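Local structure of salt-tolerant glutaminase (Micrococcus luteus, 3AGD) at residues 75-80 with 135-140; 82-87 with 230-235; 108-113 with 238-243. The protein probably catalyses the hydrolysis of L-glutamine to L-glutamate and ammonium. One frame throughout, in Å; residues are numbered along the deposited sequence.

Contact 1. Residues 75-80 with 135-140; sequences LVDRGF and LDRAVE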
loop_
_atom_site.group_PDB
_atom_site.type_symbol
_atom_site.label_atom_id
_atom_site.label_comp_id
_atom_site.label_asym_id
_atom_site.label_seq_id
_atom_site.Cartn_x
_atom_site.Cartn_y
_atom_site.Cartn_z
ATOM N N LEU A 75 5.960 -21.202 -1.588
ATOM C CA LEU A 75 5.159 -20.760 -2.729
ATOM C C LEU A 75 5.958 -20.970 -4.012
ATOM O O LEU A 75 5.438 -21.464 -5.018
ATOM C CB LEU A 75 4.773 -19.284 -2.557
ATOM C CG LEU A 75 3.787 -19.020 -1.407
ATOM C CD1 LEU A 75 3.819 -17.560 -0.978
ATOM C CD2 LEU A 75 2.385 -19.432 -1.850
ATOM N N VAL A 76 7.230 -20.594 -3.973
ATOM C CA VAL A 76 8.105 -20.766 -5.126
ATOM C C VAL A 76 8.246 -22.247 -5.470
ATOM O O VAL A 76 8.134 -22.644 -6.623
ATOM C CB VAL A 76 9.521 -20.215 -4.845
ATOM C CG1 VAL A 76 10.491 -20.689 -5.929
ATOM C CG2 VAL A 76 9.485 -18.700 -4.808
ATOM N N ASP A 77 8.474 -23.066 -4.452
ATOM C CA ASP A 77 8.670 -24.490 -4.665
ATOM C C ASP A 77 7.471 -25.327 -5.051
ATOM O O ASP A 77 7.582 -26.199 -5.906
ATOM C CB ASP A 77 9.311 -25.122 -3.430
ATOM C CG ASP A 77 10.698 -24.584 -3.162
ATOM O OD1 ASP A 77 11.413 -24.290 -4.141
ATOM O OD2 ASP A 77 11.077 -24.468 -1.976
ATOM N N ARG A 78 6.326 -25.074 -4.429
ATOM C CA ARG A 78 5.143 -25.887 -4.694
ATOM C C ARG A 78 4.003 -25.213 -5.449
ATOM O O ARG A 78 3.076 -25.885 -5.890
ATOM C CB ARG A 78 4.620 -26.440 -3.364
ATOM C CG ARG A 78 5.675 -27.188 -2.558
ATOM C CD ARG A 78 5.979 -28.555 -3.161
ATOM N NE ARG A 78 5.073 -29.584 -2.667
ATOM C CZ ARG A 78 5.072 -30.038 -1.417
ATOM N NH1 ARG A 78 5.929 -29.562 -0.530
ATOM N NH2 ARG A 78 4.207 -30.968 -1.052
ATOM N N GLY A 79 4.075 -23.895 -5.607
ATOM C CA GLY A 79 3.005 -23.187 -6.292
ATOM C C GLY A 79 1.916 -22.796 -5.303
ATOM O O GLY A 79 1.809 -23.380 -4.222
ATOM N N PHE A 80 1.098 -21.815 -5.670
ATOM C CA PHE A 80 0.030 -21.339 -4.790
ATOM C C PHE A 80 -1.044 -22.350 -4.397
ATOM O O PHE A 80 -1.413 -22.448 -3.223
ATOM C CB PHE A 80 -0.648 -20.114 -5.409
ATOM C CG PHE A 80 0.128 -18.847 -5.241
ATOM C CD1 PHE A 80 1.324 -18.652 -5.919
ATOM C CD2 PHE A 80 -0.324 -17.855 -4.374
ATOM C CE1 PHE A 80 2.067 -17.483 -5.735
ATOM C CE2 PHE A 80 0.410 -16.683 -4.182
ATOM C CZ PHE A 80 1.608 -16.496 -4.863
ATOM N N LEU A 135 15.485 -28.303 5.618
ATOM C CA LEU A 135 16.219 -27.346 6.440
ATOM C C LEU A 135 17.148 -26.552 5.529
ATOM O O LEU A 135 17.210 -25.326 5.620
ATOM C CB LEU A 135 17.045 -28.054 7.519
ATOM C CG LEU A 135 17.229 -27.288 8.837
ATOM C CD1 LEU A 135 18.375 -27.902 9.618
ATOM C CD2 LEU A 135 17.504 -25.815 8.579
ATOM N N ASP A 136 17.869 -27.245 4.650
ATOM C CA ASP A 136 18.769 -26.560 3.727
ATOM C C ASP A 136 18.001 -25.506 2.935
ATOM O O ASP A 136 18.495 -24.409 2.714
ATOM C CB ASP A 136 19.427 -27.542 2.743
ATOM C CG ASP A 136 20.491 -28.419 3.398
ATOM O OD1 ASP A 136 21.002 -28.049 4.477
ATOM O OD2 ASP A 136 20.829 -29.475 2.817
ATOM N N ARG A 137 16.787 -25.840 2.512
ATOM C CA ARG A 137 15.973 -24.906 1.737
ATOM C C ARG A 137 15.600 -23.663 2.555
ATOM O O ARG A 137 15.638 -22.540 2.048
ATOM C CB ARG A 137 14.710 -25.609 1.230
ATOM C CG ARG A 137 13.780 -24.721 0.393
ATOM C CD ARG A 137 14.510 -24.080 -0.775
ATOM N NE ARG A 137 13.595 -23.372 -1.663
ATOM C CZ ARG A 137 13.899 -22.251 -2.309
ATOM N NH1 ARG A 137 13.006 -21.676 -3.103
ATOM N NH2 ARG A 137 15.091 -21.693 -2.146
ATOM N N ALA A 138 15.245 -23.861 3.821
ATOM C CA ALA A 138 14.885 -22.739 4.681
ATOM C C ALA A 138 16.104 -21.832 4.872
ATOM O O ALA A 138 16.016 -20.612 4.747
ATOM C CB ALA A 138 14.384 -23.251 6.034
ATOM N N VAL A 139 17.248 -22.436 5.169
ATOM C CA VAL A 139 18.469 -21.673 5.371
ATOM C C VAL A 139 18.856 -20.952 4.085
ATOM O O VAL A 139 19.314 -19.812 4.119
ATOM C CB VAL A 139 19.628 -22.592 5.814
ATOM C CG1 VAL A 139 20.944 -21.815 5.826
ATOM C CG2 VAL A 139 19.341 -23.149 7.202
ATOM N N GLU A 140 18.658 -21.620 2.952
ATOM C CA GLU A 140 18.997 -21.049 1.657
ATOM C C GLU A 140 18.172 -19.819 1.286
ATOM O O GLU A 140 18.727 -18.784 0.912
ATOM C CB GLU A 140 18.839 -22.094 0.549
ATOM C CG GLU A 140 19.059 -21.515 -0.841
ATOM C CD GLU A 140 18.614 -22.447 -1.957
ATOM O OE1 GLU A 140 17.509 -23.021 -1.854
ATOM O OE2 GLU A 140 19.364 -22.590 -2.945
#
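R137 reaches across to D77 and V76, and nearly all of the contact rests on it. Its CG lies anti to the backbone N (chi1 -180°), and a bend at chi2 turns the guanidinium toward the end of helix 67-78. R137 NE gives a nearly straight bond to D77 OD2 at 2.8 Å, in the plane of the guanidinium and at its edge. The place of that oxygen is less sure than usual. R137 NH1 adds a weak bond of 3.2 Å to D77 OD1. The carboxylate is turned 50° from the guanidinium plane, so the two groups do not mate flat. V76 CG1 lies 3.9 Å from R137 NH1 near the same edge, and its side chain crosses that of R137 at about a right angle. One turn later, E140 takes the remaining nitrogen: R137 NH2 bonds E140 OE1 at 2.8 Å, tilted from the guanidinium plane. The arginine thus sits between two acids and may balance both charges. V125 and A73 also touch its side chain. D77, R137 and E140 form a salt-bridge network on the surface, tying helix 67-78 to helix 131-146 in the glutaminase domain.

Contact 2. Residues 82-87 with 230-235; sequences AVDRQV and ARRVVS
D84 and R232 meet as a two-pronged salt bridge, and no other pair touches across the two segments. R232 grips the carboxylate end-on, with one nitrogen for each oxygen. D84 OD1 takes R232 NH1 on its syn lone pair, at 2.8 Å. R232 NH2 bonds D84 OD2 at 3.0 Å, also on the syn side and close to the guanidinium plane. Both bonds are fairly straight, with N-H...O angles of 155° and 165°. Carboxylate and guanidinium are nearly coplanar. The two side chains come from opposite directions; the nearest CA atoms of the two segments, those of D84 and R232, are 11.1 Å apart. The arginine chain bends at chi2 and again at chi3 to present this end.

Further hydrogen bonds steady each side. R232 NH1 also bonds the hydroxyl of Y71. On helix 227-240, R231 O receives both S235 N and S235 OG, from opposite faces of its carbonyl plane. The serine hydroxyl thus donates back into its own helix. After D84 the chain turns, and V83 O accepts from Q86 N and from V87 N.

Nonpolar side chains flank the bridge: L75 and L89 touch R232. V83 packs on Y71 and L75 of helix 67-78. Separately, farther along helix 227-240, V234 and S235 pack on M307 of the second subunit.

R232 is buried, so its charge would be costly without a partner. D84 supplies the opposite charge and matches the geometry of the guanidinium. Two bonds to separate oxygens fix the rotation of both groups. The pairing should hold both residues in their charged forms and join helix 80-84 to helix 227-240.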
loop_
_atom_site.group_PDB
_atom_site.type_symbol
_atom_site.label_atom_id
_atom_site.label_comp_id
_atom_site.label_asym_id
_atom_site.label_seq_id
_atom_site.Cartn_x
_atom_site.Cartn_y
_atom_site.Cartn_z
ATOM N N ALA A 82 -1.014 -25.613 -4.129
ATOM C CA ALA A 82 -0.506 -26.590 -3.177
ATOM C C ALA A 82 -0.336 -26.010 -1.776
ATOM O O ALA A 82 -0.669 -26.655 -0.783
ATOM C CB ALA A 82 0.828 -27.152 -3.673
ATOM N N VAL A 83 0.195 -24.796 -1.695
ATOM C CA VAL A 83 0.398 -24.160 -0.400
ATOM C C VAL A 83 -0.928 -23.720 0.213
ATOM O O VAL A 83 -1.165 -23.926 1.406
ATOM C CB VAL A 83 1.333 -22.931 -0.517
ATOM C CG1 VAL A 83 1.517 -22.275 0.847
ATOM C CG2 VAL A 83 2.680 -23.360 -1.074
ATOM N N ASP A 84 -1.799 -23.132 -0.602
ATOM C CA ASP A 84 -3.081 -22.657 -0.095
ATOM C C ASP A 84 -3.989 -23.768 0.411
ATOM O O ASP A 84 -4.899 -23.514 1.195
ATOM C CB ASP A 84 -3.800 -21.818 -1.153
ATOM C CG ASP A 84 -3.115 -20.487 -1.394
ATOM O OD1 ASP A 84 -2.154 -20.172 -0.657
ATOM O OD2 ASP A 84 -3.534 -19.751 -2.314
ATOM N N ARG A 85 -3.741 -25.000 -0.027
ATOM C CA ARG A 85 -4.536 -26.130 0.434
ATOM C C ARG A 85 -4.144 -26.490 1.868
ATOM O O ARG A 85 -4.933 -27.092 2.594
ATOM C CB ARG A 85 -4.320 -27.361 -0.459
ATOM C CG ARG A 85 -5.189 -27.433 -1.708
ATOM C CD ARG A 85 -5.171 -28.847 -2.310
ATOM N NE ARG A 85 -3.946 -29.148 -3.054
ATOM C CZ ARG A 85 -3.724 -28.789 -4.319
ATOM N NH1 ARG A 85 -4.648 -28.115 -4.997
ATOM N NH2 ARG A 85 -2.575 -29.097 -4.907
ATOM N N GLN A 86 -2.933 -26.113 2.275
ATOM C CA GLN A 86 -2.439 -26.436 3.617
ATOM C C GLN A 86 -2.249 -25.231 4.534
ATOM O O GLN A 86 -2.104 -25.386 5.749
ATOM C CB GLN A 86 -1.099 -27.178 3.525
ATOM C CG GLN A 86 -1.089 -28.432 2.658
ATOM C CD GLN A 86 -1.944 -29.561 3.217
ATOM O OE1 GLN A 86 -1.896 -30.684 2.722
ATOM N NE2 GLN A 86 -2.730 -29.267 4.246
ATOM N N VAL A 87 -2.233 -24.037 3.957
ATOM C CA VAL A 87 -2.032 -22.822 4.738
ATOM C C VAL A 87 -3.067 -21.772 4.340
ATOM O O VAL A 87 -3.144 -21.371 3.176
ATOM C CB VAL A 87 -0.601 -22.262 4.507
ATOM C CG1 VAL A 87 -0.381 -21.003 5.334
ATOM C CG2 VAL A 87 0.435 -23.321 4.866
ATOM N N ALA A 230 6.071 -12.226 -3.577
ATOM C CA ALA A 230 6.451 -11.190 -2.628
ATOM C C ALA A 230 5.200 -10.485 -2.099
ATOM O O ALA A 230 5.074 -10.239 -0.899
ATOM C CB ALA A 230 7.379 -10.187 -3.298
ATOM N N ARG A 231 4.272 -10.181 -3.002
ATOM C CA ARG A 231 3.032 -9.499 -2.639
ATOM C C ARG A 231 2.194 -10.302 -1.650
ATOM O O ARG A 231 1.593 -9.741 -0.732
ATOM C CB ARG A 231 2.196 -9.217 -3.890
ATOM C CG ARG A 231 2.494 -7.895 -4.585
ATOM C CD ARG A 231 1.590 -7.738 -5.803
ATOM N NE ARG A 231 0.364 -8.513 -5.632
ATOM C CZ ARG A 231 -0.081 -9.419 -6.499
ATOM N NH1 ARG A 231 0.593 -9.664 -7.616
ATOM N NH2 ARG A 231 -1.183 -10.106 -6.232
ATOM N N ARG A 232 2.144 -11.613 -1.853
ATOM C CA ARG A 232 1.381 -12.490 -0.977
ATOM C C ARG A 232 2.003 -12.500 0.412
ATOM O O ARG A 232 1.302 -12.481 1.423
ATOM C CB ARG A 232 1.354 -13.916 -1.551
ATOM C CG ARG A 232 0.947 -15.007 -0.552
ATOM C CD ARG A 232 -0.481 -14.852 -0.040
ATOM N NE ARG A 232 -1.490 -15.313 -0.991
ATOM C CZ ARG A 232 -1.748 -16.592 -1.266
ATOM N NH1 ARG A 232 -1.073 -17.564 -0.665
ATOM N NH2 ARG A 232 -2.694 -16.902 -2.141
ATOM N N VAL A 233 3.328 -12.522 0.455
ATOM C CA VAL A 233 4.036 -12.559 1.725
ATOM C C VAL A 233 3.818 -11.284 2.525
ATOM O O VAL A 233 3.486 -11.328 3.712
ATOM C CB VAL A 233 5.547 -12.778 1.503
ATOM C CG1 VAL A 233 6.295 -12.653 2.820
ATOM C CG2 VAL A 233 5.780 -14.163 0.895
ATOM N N VAL A 234 3.988 -10.140 1.877
ATOM C CA VAL A 234 3.802 -8.890 2.588
ATOM C C VAL A 234 2.338 -8.711 2.994
ATOM O O VAL A 234 2.060 -8.108 4.026
ATOM C CB VAL A 234 4.298 -7.704 1.750
ATOM C CG1 VAL A 234 4.178 -6.417 2.551
ATOM C CG2 VAL A 234 5.759 -7.943 1.346
ATOM N N SER A 235 1.408 -9.244 2.202
ATOM C CA SER A 235 -0.013 -9.143 2.550
ATOM C C SER A 235 -0.267 -9.906 3.847
ATOM O O SER A 235 -0.909 -9.399 4.765
ATOM C CB SER A 235 -0.908 -9.727 1.442
ATOM O OG SER A 235 -0.956 -8.887 0.300
#

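Contact 3. Residues 108-113 with 238-243; sequences PDNAMI and TSSGMY
M112 and G241 bring the backbones closest, with their CA atoms 6.1 Å apart. Residues 108-113 form an irregular loop that ends at I113, the N-cap of helix 114-123. Residues 238-243 carry the end of helix 227-240 and the turn after it, where Y243 N bonds S240 O at 3.3 Å. M112 CG lies 4.1 Å from G241 N. M112 CB rests 4.0 Å from S240 CB. Beyond CG the methionine bends at chi2 and chi3, and its end leads away from 238-243.

S240 gives the most surface to this contact. The N110 side chain comes up to its hydroxyl, with N110 CG 3.6 Å from S240 OG. A chi1 of 61° places N110 CG between the backbone N and the carbonyl carbon, and this turns the amide toward S240. S240 OG is hydrogen-bonded to S92 N, so this buried hydroxyl is held by a third part of the chain.

M112 O hydrogen-bonds K67 NZ. K67 and S64 fit the SxxK pattern known from serine beta-lactamases, the clan to which this family belongs. Y243 is predicted to bind substrate. The M112 side chain lies about 7 Å from that of S64, a residue seen to bind L-glutamate. The contact thus lies beside the glutamate site, next to an SxxK pair consistent with a beta-lactamase-like active site.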
loop_
_atom_site.group_PDB
_atom_site.type_symbol
_atom_site.label_atom_id
_atom_site.label_comp_id
_atom_site.label_asym_id
_atom_site.label_seq_id
_atom_site.Cartn_x
_atom_site.Cartn_y
_atom_site.Cartn_z
ATOM N N PRO A 108 -4.300 -24.572 9.014
ATOM C CA PRO A 108 -4.127 -23.543 10.043
ATOM C C PRO A 108 -4.462 -22.189 9.407
ATOM O O PRO A 108 -4.403 -22.049 8.184
ATOM C CB PRO A 108 -2.652 -23.683 10.431
ATOM C CG PRO A 108 -2.014 -24.233 9.188
ATOM C CD PRO A 108 -3.026 -25.254 8.729
ATOM N N ASP A 109 -4.801 -21.197 10.227
ATOM C CA ASP A 109 -5.188 -19.884 9.715
ATOM C C ASP A 109 -4.232 -19.140 8.780
ATOM O O ASP A 109 -4.671 -18.594 7.764
ATOM C CB ASP A 109 -5.591 -18.971 10.875
ATOM C CG ASP A 109 -6.965 -19.319 11.435
ATOM O OD1 ASP A 109 -7.721 -20.034 10.742
ATOM O OD2 ASP A 109 -7.292 -18.872 12.554
ATOM N N ASN A 110 -2.945 -19.086 9.104
ATOM C CA ASN A 110 -2.006 -18.390 8.224
ATOM C C ASN A 110 -0.552 -18.746 8.513
ATOM O O ASN A 110 -0.252 -19.398 9.510
ATOM C CB ASN A 110 -2.198 -16.871 8.315
ATOM C CG ASN A 110 -1.943 -16.337 9.706
ATOM O OD1 ASN A 110 -2.875 -16.045 10.454
ATOM N ND2 ASN A 110 -0.673 -16.220 10.067
ATOM N N ALA A 111 0.343 -18.300 7.635
ATOM C CA ALA A 111 1.773 -18.587 7.739
ATOM C C ALA A 111 2.541 -17.883 8.854
ATOM O O ALA A 111 3.675 -18.264 9.148
ATOM C CB ALA A 111 2.455 -18.301 6.387
ATOM N N MET A 112 1.936 -16.868 9.468
ATOM C CA MET A 112 2.582 -16.106 10.538
ATOM C C MET A 112 2.496 -16.758 11.918
ATOM O O MET A 112 3.321 -16.484 12.791
ATOM C CB MET A 112 1.994 -14.694 10.608
ATOM C CG MET A 112 2.237 -13.858 9.357
ATOM S SD MET A 112 3.997 -13.663 8.964
ATOM C CE MET A 112 4.195 -14.825 7.629
ATOM N N ILE A 113 1.497 -17.608 12.118
ATOM C CA ILE A 113 1.336 -18.297 13.393
ATOM C C ILE A 113 2.087 -19.624 13.312
ATOM O O ILE A 113 2.250 -20.191 12.226
ATOM C CB ILE A 113 -0.152 -18.578 13.713
ATOM C CG1 ILE A 113 -0.756 -19.498 12.650
ATOM C CG2 ILE A 113 -0.927 -17.268 13.770
ATOM C CD1 ILE A 113 -2.182 -19.929 12.941
ATOM N N THR A 238 1.114 -8.152 6.826
ATOM C CA THR A 238 0.250 -7.034 7.162
ATOM C C THR A 238 -0.925 -7.482 8.026
ATOM O O THR A 238 -1.159 -6.935 9.102
ATOM C CB THR A 238 -0.288 -6.363 5.877
ATOM O OG1 THR A 238 0.814 -5.921 5.075
ATOM C CG2 THR A 238 -1.166 -5.163 6.219
ATOM N N SER A 239 -1.650 -8.495 7.562
ATOM C CA SER A 239 -2.819 -8.998 8.280
ATOM C C SER A 239 -2.573 -9.660 9.635
ATOM O O SER A 239 -3.367 -9.477 10.560
ATOM C CB SER A 239 -3.592 -9.978 7.391
ATOM O OG SER A 239 -4.073 -9.331 6.229
ATOM N N SER A 240 -1.490 -10.422 9.764
ATOM C CA SER A 240 -1.228 -11.125 11.021
ATOM C C SER A 240 0.129 -10.933 11.683
ATOM O O SER A 240 0.318 -11.338 12.834
ATOM C CB SER A 240 -1.461 -12.620 10.820
ATOM O OG SER A 240 -2.764 -12.840 10.315
ATOM N N GLY A 241 1.070 -10.322 10.975
ATOM C CA GLY A 241 2.388 -10.120 11.555
ATOM C C GLY A 241 2.434 -9.495 12.942
ATOM O O GLY A 241 3.218 -9.923 13.795
ATOM N N MET A 242 1.604 -8.482 13.178
ATOM C CA MET A 242 1.579 -7.795 14.469
ATOM C C MET A 242 0.176 -7.824 15.079
ATOM O O MET A 242 -0.264 -6.857 15.709
ATOM C CB MET A 242 2.024 -6.343 14.282
ATOM C CG MET A 242 3.409 -6.179 13.665
ATOM S SD MET A 242 4.727 -6.849 14.693
ATOM C CE MET A 242 4.753 -5.688 16.019
ATOM N N TYR A 243 -0.505 -8.952 14.894
ATOM C CA TYR A 243 -1.877 -9.153 15.354
ATOM C C TYR A 243 -2.201 -8.792 16.801
ATOM O O TYR A 243 -3.239 -8.186 17.074
ATOM C CB TYR A 243 -2.289 -10.611 15.125
ATOM C CG TYR A 243 -3.784 -10.816 15.021
ATOM C CD1 TYR A 243 -4.463 -10.526 13.834
ATOM C CD2 TYR A 243 -4.522 -11.300 16.102
ATOM C CE1 TYR A 243 -5.832 -10.711 13.724
ATOM C CE2 TYR A 243 -5.900 -11.490 16.003
ATOM C CZ TYR A 243 -6.547 -11.195 14.811
ATOM O OH TYR A 243 -7.904 -11.383 14.696
#

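The three contacts follow one another through the glutaminase domain. Contacts 1 and 2 have centres about 12 Å apart and touch directly: F80 CD2 packs 3.4 Å from R232 NH2. Helices 67-78 and 80-84, consecutive in the chain, carry one side of each. Contacts 2 and 3 share helix 227-240, and their centres are about 11 Å apart. Their loops also meet, with V87 CG1 3.6 Å from A111 N. Contacts 1 and 3 do not touch; their centres are about 19 Å apart. Contact 3 borders the glutamate site, while contacts 1 and 2 lie away from it. Contacts 2 and 3 both touch the second subunit.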